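Local coordinates for protein putative DD-carboxypeptidase TP_0574 (Treponema pallidum, PDB 1O75) that binds penicillin and has zinc-stimulated carboxypeptidase activity on synthetic depsipeptides, and may trim peptidoglycan peptides to lower their cross-linking, at residues L74-L79 with K146-K151. The protein carries 2 engineered substitutions. Residues are numbered along the deposited sequence; the frame is centred on the assembly and turned at random.
With XE (xenon), chain G.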
ATOM      1  N   LEU B  74     -11.871 -14.790 -20.191  1.00 35.18           N
ATOM      2  CA  LEU B  74     -12.397 -14.432 -21.497  1.00 37.53           C
ATOM      3  C   LEU B  74     -11.662 -13.165 -21.913  1.00 37.25           C
ATOM      4  O   LEU B  74     -11.491 -12.253 -21.097  1.00 36.26           O
ATOM      5  CB  LEU B  74     -13.887 -14.111 -21.396  1.00 38.90           C
ATOM      6  CG  LEU B  74     -14.558 -13.659 -22.695  1.00 42.91           C
ATOM      7  CD1 LEU B  74     -14.745 -14.882 -23.587  1.00 41.69           C
ATOM      8  CD2 LEU B  74     -15.917 -13.010 -22.397  1.00 43.80           C
ATOM      9  N   GLY B  75     -11.242 -13.102 -23.173  1.00 37.33           N
ATOM     10  CA  GLY B  75     -10.545 -11.919 -23.655  1.00 36.35           C
ATOM     11  C   GLY B  75     -10.958 -11.496 -25.054  1.00 37.61           C
ATOM     12  O   GLY B  75     -11.535 -12.298 -25.803  1.00 35.48           O
ATOM     13  N   GLU B  76     -10.673 -10.240 -25.401  1.00 36.31           N
ATOM     14  CA  GLU B  76     -11.007  -9.707 -26.721  1.00 38.19           C
ATOM     15  C   GLU B  76      -9.739  -9.570 -27.548  1.00 39.12           C
ATOM     16  O   GLU B  76      -8.684  -9.167 -27.034  1.00 36.31           O
ATOM     17  CB  GLU B  76     -11.661  -8.335 -26.612  1.00 39.41           C
ATOM     18  CG  GLU B  76     -12.850  -8.292 -25.709  1.00 41.80           C
ATOM     19  CD  GLU B  76     -13.465  -6.919 -25.625  1.00 43.70           C
ATOM     20  OE1 GLU B  76     -12.730  -5.915 -25.744  1.00 44.28           O
ATOM     21  OE2 GLU B  76     -14.689  -6.840 -25.420  1.00 46.23           O
ATOM     22  N   LYS B  77      -9.844  -9.892 -28.831  1.00 37.71           N
ATOM     23  CA  LYS B  77      -8.686  -9.810 -29.714  1.00 38.49           C
ATOM     24  C   LYS B  77      -8.028  -8.444 -29.683  1.00 33.79           C
ATOM     25  O   LYS B  77      -8.687  -7.406 -29.799  1.00 35.20           O
ATOM     26  CB  LYS B  77      -9.069 -10.139 -31.163  1.00 41.10           C
ATOM     27  CG  LYS B  77      -7.845 -10.185 -32.084  1.00 45.87           C
ATOM     28  CD  LYS B  77      -8.273 -10.198 -33.542  1.00 49.92           C
ATOM     29  CE  LYS B  77      -7.089 -10.091 -34.484  1.00 52.52           C
ATOM     30  NZ  LYS B  77      -7.582  -9.902 -35.894  1.00 54.46           N
ATOM     31  N   VAL B  78      -6.712  -8.456 -29.503  1.00 34.65           N
ATOM     32  CA  VAL B  78      -5.935  -7.213 -29.477  1.00 33.72           C
ATOM     33  C   VAL B  78      -5.610  -6.759 -30.911  1.00 33.22           C
ATOM     34  O   VAL B  78      -5.107  -7.553 -31.704  1.00 34.31           O
ATOM     35  CB  VAL B  78      -4.601  -7.424 -28.734  1.00 33.68           C
ATOM     36  CG1 VAL B  78      -3.694  -6.231 -28.950  1.00 30.22           C
ATOM     37  CG2 VAL B  78      -4.872  -7.631 -27.228  1.00 34.20           C
ATOM     38  N   LEU B  79      -5.899  -5.493 -31.206  1.00 31.96           N
ATOM     39  CA  LEU B  79      -5.646  -4.871 -32.502  1.00 33.22           C
ATOM     40  C   LEU B  79      -4.389  -4.009 -32.415  1.00 35.06           C
ATOM     41  O   LEU B  79      -3.673  -3.820 -33.404  1.00 31.27           O
ATOM     42  CB  LEU B  79      -6.835  -4.004 -32.921  1.00 33.26           C
ATOM     43  CG  LEU B  79      -8.118  -4.792 -33.188  1.00 35.32           C
ATOM     44  CD1 LEU B  79      -9.239  -3.830 -33.487  1.00 35.68           C
ATOM     45  CD2 LEU B  79      -7.902  -5.756 -34.364  1.00 39.43           C
ATOM     46  N   LYS B 146      -7.040  -9.412 -24.829  1.00 33.03           N
ATOM     47  CA  LYS B 146      -7.076  -8.631 -23.599  1.00 36.20           C
ATOM     48  C   LYS B 146      -8.166  -9.204 -22.680  1.00 36.53           C
ATOM     49  O   LYS B 146      -9.341  -9.259 -23.055  1.00 34.87           O
ATOM     50  CB  LYS B 146      -7.407  -7.179 -23.914  1.00 35.16           C
ATOM     51  CG  LYS B 146      -7.591  -6.269 -22.691  1.00 41.05           C
ATOM     52  CD  LYS B 146      -7.920  -4.860 -23.143  1.00 43.07           C
ATOM     53  CE  LYS B 146      -8.863  -4.123 -22.202  1.00 46.46           C
ATOM     54  NZ  LYS B 146      -8.156  -3.175 -21.294  1.00 48.81           N
ATOM     55  N   ILE B 147      -7.767  -9.625 -21.483  1.00 36.06           N
ATOM     56  CA  ILE B 147      -8.705 -10.192 -20.511  1.00 33.41           C
ATOM     57  C   ILE B 147      -9.856  -9.243 -20.207  1.00 33.16           C
ATOM     58  O   ILE B 147      -9.644  -8.058 -19.946  1.00 34.97           O
ATOM     59  CB  ILE B 147      -7.963 -10.549 -19.203  1.00 32.62           C
ATOM     60  CG1 ILE B 147      -7.002 -11.702 -19.486  1.00 32.61           C
ATOM     61  CG2 ILE B 147      -8.988 -10.913 -18.079  1.00 32.95           C
ATOM     62  CD1 ILE B 147      -6.016 -12.015 -18.364  1.00 29.43           C
ATOM     63  N   THR B 148     -11.088  -9.741 -20.277  1.00 33.06           N
ATOM     64  CA  THR B 148     -12.237  -8.895 -19.954  1.00 35.20           C
ATOM     65  C   THR B 148     -13.141  -9.497 -18.863  1.00 34.65           C
ATOM     66  O   THR B 148     -13.883  -8.773 -18.191  1.00 34.93           O
ATOM     67  CB  THR B 148     -13.116  -8.625 -21.183  1.00 35.64           C
ATOM     68  OG1 THR B 148     -13.551  -9.875 -21.735  1.00 34.42           O
ATOM     69  CG2 THR B 148     -12.343  -7.820 -22.225  1.00 37.28           C
ATOM     70  N   ASN B 149     -13.085 -10.818 -18.704  1.00 34.67           N
ATOM     71  CA  ASN B 149     -13.909 -11.501 -17.705  1.00 35.44           C
ATOM     72  C   ASN B 149     -13.163 -12.676 -17.129  1.00 35.48           C
ATOM     73  O   ASN B 149     -12.284 -13.251 -17.777  1.00 32.65           O
ATOM     74  CB  ASN B 149     -15.211 -12.034 -18.325  1.00 37.48           C
ATOM     75  CG  ASN B 149     -16.080 -10.944 -18.891  1.00 42.11           C
ATOM     76  OD1 ASN B 149     -16.943 -10.393 -18.207  1.00 41.97           O
ATOM     77  ND2 ASN B 149     -15.841 -10.607 -20.157  1.00 44.07           N
ATOM     78  N   VAL B 150     -13.529 -13.045 -15.902  1.00 33.44           N
ATOM     79  CA  VAL B 150     -12.914 -14.179 -15.240  1.00 34.38           C
ATOM     80  C   VAL B 150     -14.037 -14.962 -14.574  1.00 35.98           C
ATOM     81  O   VAL B 150     -15.014 -14.380 -14.090  1.00 34.37           O
ATOM     82  CB  VAL B 150     -11.894 -13.735 -14.178  1.00 35.62           C
ATOM     83  CG1 VAL B 150     -11.273 -14.956 -13.513  1.00 35.09           C
ATOM     84  CG2 VAL B 150     -10.798 -12.882 -14.841  1.00 40.31           C
ATOM     85  N   LYS B 151     -13.899 -16.277 -14.567  1.00 35.62           N
ATOM     86  CA  LYS B 151     -14.905 -17.137 -13.970  1.00 37.35           C
ATOM     87  C   LYS B 151     -14.138 -18.127 -13.114  1.00 37.04           C
ATOM     88  O   LYS B 151     -13.245 -18.811 -13.610  1.00 35.99           O
ATOM     89  CB  LYS B 151     -15.694 -17.853 -15.075  1.00 39.67           C
ATOM     90  CG  LYS B 151     -16.802 -18.769 -14.590  1.00 45.12           C
ATOM     91  CD  LYS B 151     -17.606 -19.324 -15.758  1.00 47.82           C
ATOM     92  CE  LYS B 151     -18.378 -20.571 -15.353  1.00 53.76           C
ATOM     93  NZ  LYS B 151     -19.140 -21.194 -16.494  1.00 56.01           N
TER
HETATM   94 XE    XE G1416     -14.898 -16.259 -18.340  0.50 45.45          XE
HETATM   95  O   HOH W   1     -15.440  -9.129 -23.647  1.00 55.16           O
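Leu74 faces two consecutive residues, Thr148 and Asn149, and its carbonyl oxygen serves both of their amides. Thr148 N gives the shorter bond, 2.7 Å to Leu74 O, nearly straight and in the carbonyl plane; Asn149 N reaches Leu74 O at 3.2 Å, tilted 24° from the carbonyl plane. Leu74 N in turn donates to Asn149 O. On the same face the side chains of Leu74 and Asn149 run alongside each other, pointing the same way. The leucine has CG anti to the backbone N (chi1 178°), and its CD2 methyl lies 3.3 Å from the amide nitrogen ND2 of Asn149. That amide also makes a weak, bent hydrogen bond to Thr148 OG1. One extra residue in 146-151 opposite Leu74 makes this a classic beta bulge in the antiparallel pairing of strands 69-85 and 143-163, part of the large mixed sheet of the Tp47 domain a region. Beyond it, Gly75 and Ile147 form a non-hydrogen-bonded pair, and Glu76 and Lys146 a hydrogen-bonded one. Thr148 also reaches Glu76: with CG2 anti to its carbonyl carbon, its methyl rests against the extended Glu76 side chain, 3.6 Å from Glu76 CG, the two side chains crossing at about a right angle. A water donates to Glu76 OE2 and also hydrogen-bonds to Thr148 OG1. Thr97 OG1 is hydrogen-bonded to Glu76 OE1, and Ser387 OG of the second subunit to OE2. Lys146, its chain bent near the end, carries NZ to the carbonyl of Ser375 of that same subunit. At the bulge end, xenon sits 3.8 Å from Leu74 N and 3.7 Å from Lys151 CB, in a pocket completed by Glu72 and Met104.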